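Luciferase-like monooxygenase (Streptomyces bottropensis, PDB 4US5) probably acts as a flavin-dependent monooxygenase of the bacterial luciferase family, using molecular oxygen to oxidise its substrate. Local coordinates at residues B[82-86]-B[120-124]; B[88-92]-B[156-160]; B[94-99]-B[160-166]; B[105-110]-B[166-171]. One frame throughout, in Å; residues are numbered along the deposited sequence.

Contact 1 of 4, residues B[82-86]-B[120-124]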
loop_
_atom_site.group_PDB
_atom_site.type_symbol
_atom_site.label_atom_id
_atom_site.label_comp_id
_atom_site.label_asym_id
_atom_site.label_seq_id
_atom_site.Cartn_x
_atom_site.Cartn_y
_atom_site.Cartn_z
ATOM N N LEU B 82 -6.128 -12.648 -4.134
ATOM C CA LEU B 82 -6.209 -12.159 -5.496
ATOM C C LEU B 82 -7.628 -12.246 -6.068
ATOM O O LEU B 82 -7.980 -11.461 -6.945
ATOM C CB LEU B 82 -5.232 -12.918 -6.385
ATOM C CG LEU B 82 -5.171 -12.524 -7.846
ATOM C CD1 LEU B 82 -4.825 -11.070 -8.055
ATOM C CD2 LEU B 82 -4.152 -13.423 -8.573
ATOM N N SER B 83 -8.446 -13.151 -5.532
ATOM C CA SER B 83 -9.822 -13.270 -6.008
ATOM C C SER B 83 -10.628 -12.031 -5.758
ATOM O O SER B 83 -11.678 -11.867 -6.344
ATOM C CB SER B 83 -10.541 -14.436 -5.355
ATOM O OG SER B 83 -9.936 -15.659 -5.712
ATOM N N LEU B 84 -10.142 -11.162 -4.856
ATOM C CA LEU B 84 -10.872 -9.969 -4.485
ATOM C C LEU B 84 -10.532 -8.759 -5.334
ATOM O O LEU B 84 -11.182 -7.733 -5.203
ATOM C CB LEU B 84 -10.586 -9.600 -3.010
ATOM C CG LEU B 84 -10.859 -10.624 -1.951
ATOM C CD1 LEU B 84 -10.410 -10.062 -0.589
ATOM C CD2 LEU B 84 -12.334 -10.987 -1.926
ATOM N N TYR B 85 -9.470 -8.850 -6.136
ATOM C CA TYR B 85 -8.893 -7.700 -6.770
ATOM C C TYR B 85 -8.693 -7.874 -8.267
ATOM O O TYR B 85 -8.503 -8.963 -8.742
ATOM C CB TYR B 85 -7.522 -7.417 -6.145
ATOM C CG TYR B 85 -7.575 -7.284 -4.638
ATOM C CD1 TYR B 85 -8.311 -6.258 -4.047
ATOM C CD2 TYR B 85 -6.995 -8.225 -3.821
ATOM C CE1 TYR B 85 -8.425 -6.161 -2.686
ATOM C CE2 TYR B 85 -7.046 -8.109 -2.441
ATOM C CZ TYR B 85 -7.768 -7.070 -1.878
ATOM O OH TYR B 85 -7.794 -6.945 -0.518
ATOM N N SER B 86 -8.645 -6.753 -8.974
ATOM C CA SER B 86 -8.139 -6.747 -10.345
ATOM C C SER B 86 -6.694 -7.199 -10.349
ATOM O O SER B 86 -5.892 -6.652 -9.625
ATOM C CB SER B 86 -8.224 -5.329 -10.910
ATOM O OG SER B 86 -7.420 -5.200 -12.057
ATOM N N PHE B 120 -16.653 -10.644 1.772
ATOM C CA PHE B 120 -16.226 -10.963 0.418
ATOM C C PHE B 120 -17.049 -10.169 -0.594
ATOM O O PHE B 120 -16.510 -9.601 -1.540
ATOM C CB PHE B 120 -16.351 -12.487 0.165
ATOM C CG PHE B 120 -15.939 -12.925 -1.238
ATOM C CD1 PHE B 120 -16.800 -12.745 -2.332
ATOM C CD2 PHE B 120 -14.696 -13.524 -1.469
ATOM C CE1 PHE B 120 -16.426 -13.126 -3.606
ATOM C CE2 PHE B 120 -14.325 -13.930 -2.752
ATOM C CZ PHE B 120 -15.193 -13.719 -3.821
ATOM N N ALA B 121 -18.374 -10.173 -0.425
ATOM C CA ALA B 121 -19.256 -9.494 -1.375
ATOM C C ALA B 121 -18.961 -7.986 -1.410
ATOM O O ALA B 121 -18.886 -7.390 -2.478
ATOM C CB ALA B 121 -20.719 -9.744 -0.989
ATOM N N ALA B 122 -18.764 -7.385 -0.228
ATOM C CA ALA B 122 -18.408 -5.961 -0.117
ATOM C C ALA B 122 -17.014 -5.631 -0.737
ATOM O O ALA B 122 -16.825 -4.569 -1.321
ATOM C CB ALA B 122 -18.459 -5.529 1.338
ATOM N N LEU B 123 -16.052 -6.545 -0.591
ATOM C CA LEU B 123 -14.711 -6.300 -1.149
ATOM C C LEU B 123 -14.762 -6.418 -2.656
ATOM O O LEU B 123 -14.104 -5.644 -3.371
ATOM C CB LEU B 123 -13.692 -7.266 -0.566
ATOM C CG LEU B 123 -13.366 -7.003 0.913
ATOM C CD1 LEU B 123 -12.775 -8.227 1.580
ATOM C CD2 LEU B 123 -12.426 -5.797 1.040
ATOM N N ARG B 124 -15.581 -7.345 -3.148
ATOM C CA ARG B 124 -15.731 -7.527 -4.586
ATOM C C ARG B 124 -16.431 -6.390 -5.263
ATOM O O ARG B 124 -16.065 -6.015 -6.385
ATOM C CB ARG B 124 -16.524 -8.792 -4.869
ATOM C CG ARG B 124 -15.785 -10.066 -4.512
ATOM C CD ARG B 124 -14.677 -10.367 -5.500
ATOM N NE ARG B 124 -15.130 -10.369 -6.896
ATOM C CZ ARG B 124 -14.402 -9.944 -7.931
ATOM N NH1 ARG B 124 -13.174 -9.476 -7.749
ATOM N NH2 ARG B 124 -14.910 -9.984 -9.157
HETATM O O HOH W 1 -11.534 -5.281 -3.431
HETATM O O HOH W 2 -12.794 -6.277 -6.777
#
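L84 and F120 cross obliquely, and the CD2 branch of the leucine meets the ring, 3.5 Å from F120 CD2 and nearly as close to CE2. The other branch turns to the next turn of the helix, where L84 CD1 meets L123 CD1 at 3.7 Å. L84 is thus splayed across two helix residues, while its CB rests over the centre of the Y85 ring. This wedge joins the β/α loop after strand 74-81 to helix 117-124, which follows strand 105-110 in the TIM-barrel fold. R124 reaches past the leucine's CD2 methyl to the backbone of S83 and L84. Bends at chi2 (-73°) and chi3 (-52°) fold its chain back, so that L84 C lies at the guanidinium edge and NH1 comes within 3.2 Å of S83 O. A leucine in place of R124 would probably leave S83 O without the cationic group beside it and D125 of the second subunit without its weak ion-pair partner. Between the backbones, L84 O accepts from two waters: one, at 3.0 Å, also donates to L123 O at 2.6 Å, and the other reaches R124 O weakly. The Y85 hydroxyl bonds to E47 and to K89 of the second subunit.

Contact 2 of 4, residues B[88-92]-B[156-160]. With NA (sodium ion), chain I.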
loop_
_atom_site.group_PDB
_atom_site.type_symbol
_atom_site.label_atom_id
_atom_site.label_comp_id
_atom_site.label_asym_id
_atom_site.label_seq_id
_atom_site.Cartn_x
_atom_site.Cartn_y
_atom_site.Cartn_z
ATOM N N LEU B 88 -4.554 -6.437 -12.542
ATOM C CA LEU B 88 -3.758 -5.302 -12.943
ATOM C C LEU B 88 -3.425 -4.409 -11.743
ATOM O O LEU B 88 -2.313 -3.942 -11.600
ATOM C CB LEU B 88 -4.479 -4.476 -13.987
ATOM C CG LEU B 88 -3.787 -3.173 -14.384
ATOM C CD1 LEU B 88 -2.370 -3.409 -14.889
ATOM C CD2 LEU B 88 -4.626 -2.460 -15.414
ATOM N N LYS B 89 -4.418 -4.163 -10.918
ATOM C CA LYS B 89 -4.191 -3.393 -9.687
ATOM C C LYS B 89 -3.132 -4.035 -8.837
ATOM O O LYS B 89 -2.213 -3.372 -8.370
ATOM C CB LYS B 89 -5.486 -3.246 -8.910
ATOM C CG LYS B 89 -5.335 -2.585 -7.536
ATOM C CD LYS B 89 -4.645 -1.241 -7.594
ATOM C CE LYS B 89 -4.651 -0.581 -6.212
ATOM N NZ LYS B 89 -4.008 0.764 -6.223
ATOM N N VAL B 90 -3.244 -5.323 -8.590
ATOM C CA VAL B 90 -2.226 -6.011 -7.817
ATOM C C VAL B 90 -0.826 -5.879 -8.443
ATOM O O VAL B 90 0.167 -5.650 -7.742
ATOM C CB VAL B 90 -2.612 -7.486 -7.585
ATOM C CG1 VAL B 90 -1.503 -8.256 -6.862
ATOM C CG2 VAL B 90 -3.892 -7.563 -6.769
ATOM N N ALA B 91 -0.749 -6.072 -9.756
ATOM C CA ALA B 91 0.504 -5.926 -10.476
ATOM C C ALA B 91 1.102 -4.534 -10.291
ATOM O O ALA B 91 2.286 -4.399 -10.032
ATOM C CB ALA B 91 0.297 -6.235 -11.961
ATOM N N GLU B 92 0.277 -3.513 -10.419
ATOM C CA GLU B 92 0.727 -2.133 -10.230
ATOM C C GLU B 92 1.258 -1.889 -8.806
ATOM O O GLU B 92 2.296 -1.282 -8.612
ATOM C CB GLU B 92 -0.398 -1.158 -10.461
ATOM C CG GLU B 92 -0.809 -0.997 -11.896
ATOM C CD GLU B 92 -1.952 -0.030 -12.056
ATOM O OE1 GLU B 92 -2.775 0.094 -11.099
ATOM O OE2 GLU B 92 -2.083 0.543 -13.192
ATOM N N PHE B 156 -1.398 -1.476 -23.342
ATOM C CA PHE B 156 -0.953 -0.405 -22.450
ATOM C C PHE B 156 0.179 -0.900 -21.567
ATOM O O PHE B 156 0.401 -2.105 -21.464
ATOM C CB PHE B 156 -2.134 0.119 -21.612
ATOM C CG PHE B 156 -2.873 -0.959 -20.849
ATOM C CD1 PHE B 156 -2.333 -1.497 -19.697
ATOM C CD2 PHE B 156 -4.109 -1.435 -21.287
ATOM C CE1 PHE B 156 -2.994 -2.487 -19.006
ATOM C CE2 PHE B 156 -4.783 -2.432 -20.596
ATOM C CZ PHE B 156 -4.217 -2.961 -19.437
ATOM N N THR B 157 0.878 0.024 -20.923
ATOM C CA THR B 157 1.971 -0.324 -20.000
ATOM C C THR B 157 1.496 -0.473 -18.556
ATOM O O THR B 157 0.526 0.157 -18.127
ATOM C CB THR B 157 3.099 0.721 -20.052
ATOM O OG1 THR B 157 2.602 2.007 -19.628
ATOM C CG2 THR B 157 3.655 0.815 -21.481
ATOM N N VAL B 158 2.202 -1.298 -17.803
ATOM C CA VAL B 158 1.928 -1.488 -16.406
ATOM C C VAL B 158 2.960 -0.684 -15.619
ATOM O O VAL B 158 4.127 -1.091 -15.484
ATOM C CB VAL B 158 1.969 -2.980 -16.039
ATOM C CG1 VAL B 158 1.698 -3.174 -14.568
ATOM C CG2 VAL B 158 0.928 -3.741 -16.878
ATOM N N SER B 159 2.533 0.464 -15.116
ATOM C CA SER B 159 3.409 1.338 -14.369
ATOM C C SER B 159 3.636 0.859 -12.964
ATOM O O SER B 159 2.784 0.198 -12.375
ATOM C CB SER B 159 2.802 2.728 -14.239
ATOM O OG SER B 159 2.424 3.251 -15.463
ATOM N N PRO B 160 4.780 1.192 -12.385
ATOM C CA PRO B 160 5.970 1.738 -12.990
ATOM C C PRO B 160 6.808 0.616 -13.578
ATOM O O PRO B 160 7.030 -0.402 -12.902
ATOM C CB PRO B 160 6.694 2.391 -11.827
ATOM C CG PRO B 160 6.201 1.688 -10.602
ATOM C CD PRO B 160 4.889 1.085 -10.911
HETATM NA NA NA I . 1.641 5.743 -14.746
HETATM O O HOH W 3 -0.173 1.171 -14.851
#
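With L88 CG anti to the backbone N (chi1 174°) and F156 CG held between its own N and carbonyl carbon (chi1 54°), the leucine and the phenyl ring are brought together from opposite directions. L88 CD2 sits 3.9 Å from F156 CE1, meeting the ring obliquely. The second branch of L88 slides past V158 in the opposite direction, CD1 meeting V158 CG2 at 3.9 Å, while V158 CG1 looks to A91 CB. An alanine in place of L88 would probably open a gap between V158 and F156 and leave the phenyl ring freer to turn. One turn further along helix 87-100, E92 packs through its backbone and CG against S159 O, which is buried here without a polar partner. A cis peptide leads from S159 into P160. The E92 carboxylate is extended toward a bridging water, which donates a hydrogen bond to E92 OE2 at 2.6 Å and accepts one from S159 N at 2.8 Å; E92 OE2 also bonds to H49 of the second subunit. S159 OG binds a sodium ion at 2.7 Å, whose other protein ligands are the carbonyl oxygens of H48, E51 and N54 of the second subunit. The water ties helix to loop within the chain alongside the apolar contacts, while the E92 carboxylate and the sodium ion extend the polar end to the second subunit.

Contact 3 of 4, residues B[94-99]-B[160-166]. With NA (sodium ion), chain P.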
loop_
_atom_site.group_PDB
_atom_site.type_symbol
_atom_site.label_atom_id
_atom_site.label_comp_id
_atom_site.label_asym_id
_atom_site.label_seq_id
_atom_site.Cartn_x
_atom_site.Cartn_y
_atom_site.Cartn_z
ATOM N N PHE B 94 2.491 -4.048 -6.688
ATOM C CA PHE B 94 3.710 -4.750 -6.417
ATOM C C PHE B 94 4.851 -4.297 -7.306
ATOM O O PHE B 94 5.993 -4.380 -6.899
ATOM C CB PHE B 94 3.491 -6.259 -6.359
ATOM C CG PHE B 94 2.868 -6.706 -5.039
ATOM C CD1 PHE B 94 1.537 -6.447 -4.775
ATOM C CD2 PHE B 94 3.644 -7.204 -4.040
ATOM C CE1 PHE B 94 0.983 -6.786 -3.557
ATOM C CE2 PHE B 94 3.113 -7.538 -2.808
ATOM C CZ PHE B 94 1.784 -7.309 -2.545
ATOM N N ARG B 95 4.543 -3.779 -8.504
ATOM C CA ARG B 95 5.550 -3.086 -9.286
ATOM C C ARG B 95 6.046 -1.811 -8.584
ATOM O O ARG B 95 7.218 -1.465 -8.691
ATOM C CB ARG B 95 5.032 -2.750 -10.708
ATOM C CG ARG B 95 4.898 -3.972 -11.638
ATOM C CD ARG B 95 5.278 -3.642 -13.066
ATOM N NE ARG B 95 6.706 -3.495 -13.026
ATOM C CZ ARG B 95 7.572 -4.494 -13.171
ATOM N NH1 ARG B 95 7.179 -5.712 -13.529
ATOM N NH2 ARG B 95 8.839 -4.248 -12.988
ATOM N N THR B 96 5.140 -1.097 -7.936
ATOM C CA THR B 96 5.515 0.102 -7.183
ATOM C C THR B 96 6.443 -0.294 -6.019
ATOM O O THR B 96 7.513 0.297 -5.826
ATOM C CB THR B 96 4.246 0.865 -6.671
ATOM O OG1 THR B 96 3.361 1.145 -7.781
ATOM C CG2 THR B 96 4.642 2.148 -5.985
ATOM N N LEU B 97 6.118 -1.381 -5.322
ATOM C CA LEU B 97 6.989 -1.885 -4.270
ATOM C C LEU B 97 8.346 -2.255 -4.818
ATOM O O LEU B 97 9.369 -1.917 -4.231
ATOM C CB LEU B 97 6.333 -3.073 -3.541
ATOM C CG LEU B 97 5.151 -2.716 -2.613
ATOM C CD1 LEU B 97 4.360 -3.946 -2.229
ATOM C CD2 LEU B 97 5.620 -2.018 -1.360
ATOM N N HIS B 98 8.345 -2.954 -5.957
ATOM C CA HIS B 98 9.602 -3.374 -6.592
ATOM C C HIS B 98 10.433 -2.155 -6.993
ATOM O O HIS B 98 11.653 -2.177 -6.873
ATOM C CB HIS B 98 9.290 -4.274 -7.783
ATOM C CG HIS B 98 10.465 -4.585 -8.648
ATOM N ND1 HIS B 98 11.438 -5.483 -8.270
ATOM C CD2 HIS B 98 10.781 -4.186 -9.906
ATOM C CE1 HIS B 98 12.321 -5.604 -9.248
ATOM N NE2 HIS B 98 11.956 -4.807 -10.247
ATOM N N ALA B 99 9.778 -1.084 -7.427
ATOM C CA ALA B 99 10.501 0.121 -7.845
ATOM C C ALA B 99 11.124 0.842 -6.651
ATOM O O ALA B 99 12.205 1.425 -6.770
ATOM C CB ALA B 99 9.577 1.042 -8.623
ATOM N N PRO B 160 4.780 1.192 -12.385
ATOM C CA PRO B 160 5.970 1.738 -12.990
ATOM C C PRO B 160 6.808 0.616 -13.578
ATOM O O PRO B 160 7.030 -0.402 -12.902
ATOM C CB PRO B 160 6.694 2.391 -11.827
ATOM C CG PRO B 160 6.201 1.688 -10.602
ATOM C CD PRO B 160 4.889 1.085 -10.911
ATOM N N ARG B 161 7.284 0.800 -14.803
ATOM C CA ARG B 161 8.176 -0.174 -15.440
ATOM C C ARG B 161 9.580 -0.088 -14.893
ATOM O O ARG B 161 10.141 0.990 -14.784
ATOM C CB ARG B 161 8.241 0.078 -16.959
ATOM C CG ARG B 161 6.899 0.064 -17.660
ATOM C CD ARG B 161 7.026 0.199 -19.190
ATOM N NE ARG B 161 7.744 1.402 -19.584
ATOM C CZ ARG B 161 7.918 1.799 -20.841
ATOM N NH1 ARG B 161 7.425 1.097 -21.856
ATOM N NH2 ARG B 161 8.591 2.920 -21.083
HETATM N N MSE B 162 10.132 -1.227 -14.510
HETATM C CA MSE B 162 11.530 -1.356 -14.163
HETATM C C MSE B 162 11.948 -2.757 -14.562
HETATM O O MSE B 162 11.106 -3.670 -14.613
HETATM C CB MSE B 162 11.797 -1.240 -12.656
HETATM C CG MSE B 162 11.551 0.156 -12.056
HETATM SE SE MSE B 162 12.759 1.486 -12.862
HETATM C CE MSE B 162 14.416 1.000 -11.984
ATOM N N PRO B 163 13.257 -2.966 -14.778
ATOM C CA PRO B 163 13.734 -4.340 -14.972
ATOM C C PRO B 163 13.351 -5.260 -13.793
ATOM O O PRO B 163 13.446 -4.853 -12.633
ATOM C CB PRO B 163 15.259 -4.177 -15.051
ATOM C CG PRO B 163 15.468 -2.761 -15.517
ATOM C CD PRO B 163 14.365 -1.990 -14.821
ATOM N N GLY B 164 13.043 -6.510 -14.118
ATOM C CA GLY B 164 12.730 -7.508 -13.128
ATOM C C GLY B 164 11.350 -7.220 -12.519
ATOM O O GLY B 164 10.525 -6.519 -13.097
ATOM N N GLY B 165 11.091 -7.815 -11.369
ATOM C CA GLY B 165 9.761 -7.687 -10.798
ATOM C C GLY B 165 9.663 -8.451 -9.514
ATOM O O GLY B 165 10.620 -9.124 -9.113
ATOM N N PRO B 166 8.497 -8.373 -8.866
ATOM C CA PRO B 166 8.288 -9.148 -7.667
ATOM C C PRO B 166 8.250 -10.642 -7.966
ATOM O O PRO B 166 7.784 -11.028 -9.018
ATOM C CB PRO B 166 6.916 -8.668 -7.187
ATOM C CG PRO B 166 6.222 -8.251 -8.404
ATOM C CD PRO B 166 7.289 -7.628 -9.259
HETATM NA NA NA P . 11.107 -7.392 -6.183
HETATM O O HOH W 4 8.533 -1.894 -11.180
HETATM O O HOH W 5 12.237 -10.011 -6.675
#
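R95 leaves helix 87-100 toward the loop, and its CB already lies 3.8 Å from P160 CD. The chain bends at chi2 and chi3, carrying CD past P160 O and setting NE to donate to that carbonyl at 3.1 Å, with an N-H...O angle of 155°. At the tip, NH2 gives a straighter bond to G164 O, 2.8 Å long at 169°. Both acceptors lie close to the guanidinium plane, which fixes its rotation. M162 O is equally near NH2 but badly angled for a bond. A water joins the set, accepting from NH2 and donating to both R95 O and P160 O. H98, one turn on, works beside the arginine: its NE2 donates to P163 O at 2.8 Å, the oxygen lying in the ring plane. G165 CA sits over the centre of the imidazole at 3.5 Å in a CH-pi contact; a side chain at this glycine would run into P166 CD. On the ring's other nitrogen, ND1 binds a sodium ion at 2.9 Å, a site that I105 shares. Smaller contacts complete the seam: A99 CB touches P160 CG and M162 CG, M162 being selenomethionine, and P166 CG meets F94 CB. The contact is thus one in which two helix side chains supply donors to three carbonyls (P160, P163 and G164) of an irregular, proline- and glycine-rich loop that offers them no side-chain acceptor. With NE2 as donor and ND1 on the metal, the histidine is probably locked in a single tautomer and ring orientation.

Contact 4 of 4, residues B[105-110]-B[166-171]. With NA (sodium ion), chain N.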
loop_
_atom_site.group_PDB
_atom_site.type_symbol
_atom_site.label_atom_id
_atom_site.label_comp_id
_atom_site.label_asym_id
_atom_site.label_seq_id
_atom_site.Cartn_x
_atom_site.Cartn_y
_atom_site.Cartn_z
ATOM N N ILE B 105 11.047 -8.001 -3.272
ATOM C CA ILE B 105 9.607 -8.117 -2.980
ATOM C C ILE B 105 9.054 -9.461 -3.452
ATOM O O ILE B 105 9.264 -9.880 -4.606
ATOM C CB ILE B 105 8.796 -6.961 -3.616
ATOM C CG1 ILE B 105 9.274 -5.611 -3.106
ATOM C CG2 ILE B 105 7.302 -7.146 -3.392
ATOM C CD1 ILE B 105 9.219 -5.389 -1.600
ATOM N N ASP B 106 8.339 -10.130 -2.555
ATOM C CA ASP B 106 7.580 -11.327 -2.871
ATOM C C ASP B 106 6.093 -10.966 -3.003
ATOM O O ASP B 106 5.524 -10.318 -2.135
ATOM C CB ASP B 106 7.703 -12.359 -1.733
ATOM C CG ASP B 106 9.067 -12.937 -1.612
ATOM O OD1 ASP B 106 9.865 -12.876 -2.604
ATOM O OD2 ASP B 106 9.373 -13.504 -0.525
ATOM N N LEU B 107 5.462 -11.449 -4.068
ATOM C CA LEU B 107 4.051 -11.393 -4.211
ATOM C C LEU B 107 3.462 -12.793 -4.003
ATOM O O LEU B 107 3.255 -13.549 -4.973
ATOM C CB LEU B 107 3.691 -10.841 -5.586
ATOM C CG LEU B 107 2.232 -10.735 -5.995
ATOM C CD1 LEU B 107 1.337 -10.218 -4.880
ATOM C CD2 LEU B 107 2.104 -9.828 -7.217
ATOM N N GLY B 108 3.233 -13.147 -2.749
ATOM C CA GLY B 108 2.525 -14.361 -2.409
ATOM C C GLY B 108 1.028 -14.158 -2.557
ATOM O O GLY B 108 0.492 -13.121 -2.144
ATOM N N ILE B 109 0.374 -15.137 -3.164
ATOM C CA ILE B 109 -1.057 -15.091 -3.496
ATOM C C ILE B 109 -1.727 -16.212 -2.747
ATOM O O ILE B 109 -1.239 -17.330 -2.764
ATOM C CB ILE B 109 -1.259 -15.338 -5.004
ATOM C CG1 ILE B 109 -0.614 -14.234 -5.824
ATOM C CG2 ILE B 109 -2.740 -15.476 -5.344
ATOM C CD1 ILE B 109 -1.101 -12.848 -5.507
ATOM N N GLY B 110 -2.814 -15.898 -2.068
ATOM C CA GLY B 110 -3.559 -16.884 -1.300
ATOM C C GLY B 110 -5.038 -16.917 -1.641
ATOM O O GLY B 110 -5.554 -15.999 -2.283
ATOM N N PRO B 166 8.497 -8.373 -8.866
ATOM C CA PRO B 166 8.288 -9.148 -7.667
ATOM C C PRO B 166 8.250 -10.642 -7.966
ATOM O O PRO B 166 7.784 -11.028 -9.018
ATOM C CB PRO B 166 6.916 -8.668 -7.187
ATOM C CG PRO B 166 6.222 -8.251 -8.404
ATOM C CD PRO B 166 7.289 -7.628 -9.259
ATOM N N ALA B 167 8.658 -11.450 -6.996
ATOM C CA ALA B 167 8.633 -12.897 -7.114
ATOM C C ALA B 167 7.245 -13.441 -6.738
ATOM O O ALA B 167 6.802 -13.311 -5.588
ATOM C CB ALA B 167 9.701 -13.506 -6.219
ATOM N N LEU B 168 6.609 -14.125 -7.688
ATOM C CA LEU B 168 5.290 -14.727 -7.483
ATOM C C LEU B 168 5.374 -16.030 -6.690
ATOM O O LEU B 168 6.117 -16.960 -7.080
ATOM C CB LEU B 168 4.647 -15.058 -8.822
ATOM C CG LEU B 168 3.804 -13.992 -9.519
ATOM C CD1 LEU B 168 3.224 -14.536 -10.820
ATOM C CD2 LEU B 168 2.664 -13.464 -8.629
ATOM N N TRP B 169 4.576 -16.148 -5.639
ATOM C CA TRP B 169 4.454 -17.366 -4.845
ATOM C C TRP B 169 2.982 -17.726 -4.693
ATOM O O TRP B 169 2.120 -16.839 -4.552
ATOM C CB TRP B 169 5.041 -17.180 -3.429
ATOM C CG TRP B 169 6.520 -17.236 -3.352
ATOM C CD1 TRP B 169 7.394 -16.243 -3.733
ATOM C CD2 TRP B 169 7.331 -18.308 -2.871
ATOM N NE1 TRP B 169 8.666 -16.631 -3.526
ATOM C CE2 TRP B 169 8.669 -17.890 -2.976
ATOM C CE3 TRP B 169 7.066 -19.597 -2.400
ATOM C CZ2 TRP B 169 9.721 -18.698 -2.621
ATOM C CZ3 TRP B 169 8.115 -20.374 -2.011
ATOM C CH2 TRP B 169 9.434 -19.942 -2.150
ATOM N N LEU B 170 2.680 -19.019 -4.674
ATOM C CA LEU B 170 1.325 -19.470 -4.376
ATOM C C LEU B 170 1.309 -20.093 -2.996
ATOM O O LEU B 170 2.129 -20.966 -2.685
ATOM C CB LEU B 170 0.839 -20.489 -5.396
ATOM C CG LEU B 170 -0.581 -20.976 -5.193
ATOM C CD1 LEU B 170 -1.558 -19.803 -5.167
ATOM C CD2 LEU B 170 -0.986 -21.935 -6.310
ATOM N N LEU B 171 0.380 -19.622 -2.180
ATOM C CA LEU B 171 0.162 -20.171 -0.853
ATOM C C LEU B 171 -1.044 -21.049 -0.923
ATOM O O LEU B 171 -2.081 -20.657 -1.480
ATOM C CB LEU B 171 -0.098 -19.064 0.176
ATOM C CG LEU B 171 1.145 -18.332 0.682
ATOM C CD1 LEU B 171 1.778 -17.447 -0.415
ATOM C CD2 LEU B 171 0.772 -17.507 1.882
HETATM NA NA NA N . -7.884 -15.194 -3.372
#
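L107 N donates to A167 O over 2.8 Å, and the same carbonyl is brushed by D106 CA. L107 O in turn accepts from W169 N at 3.0 Å. I109 repeats the pattern, taking its N-H to W169 O at 2.8 Å and receiving L171 N on its own oxygen at 2.9 Å. A fifth bond joins A167 N to I105 O, so five backbone bonds zip the strands together in parallel register, their axes 27° apart. Side chains alternate between two faces. On one, L107 and L168 run side by side: L107 CG lies opposite its backbone N (chi1 178°), which lays it 3.8 Å from L168 CD2. F94 and V90 of helix 87-100 and L144 of helix 134-147 cover this layer. The opposite face carries D106 and W169, which also point the same way, their planes 51° apart. Neither polar end is spent on the other: the D106 carboxylate is held by R42, R74 and the indole N-H of W44, and W169 NE1 bonds to a HEPES molecule, probably from the crystallisation liquor. W44 also meets the W169 ring edge-to-face. G108 adds no side chain to this face, and L171 CD1 approaches its CA to 3.7 Å. Beyond the pairing, G110 O binds a sodium ion at 2.7 Å. These are adjacent parallel strands of a TIM barrel: L107 and L168 face the surrounding helices, while D106 and W169 face the barrel interior, where the bound HEPES is consistent with a pocket.

In the fold
The first segments of contacts 1 to 4 follow one another from the loop after strand 74-81 through helix 87-100 to strand 105-110; their partners come in the same order from helix 117-124 to strand 167-172, so the pairs interleave along the chain. Contacts 2 and 3, with centres about 9 Å apart, share P160 and helix 87-100. Contact 3 shares P166 with contact 4, about 13 Å away between centres, where F94 packs on I105 and L107. Contact 1 joins the group through L82, packed on V90 and I109. Contact 4 belongs to the barrel sheet, whereas contacts 1, 2 and 3 also touch the second subunit, linking the barrel wall to the dimer interface.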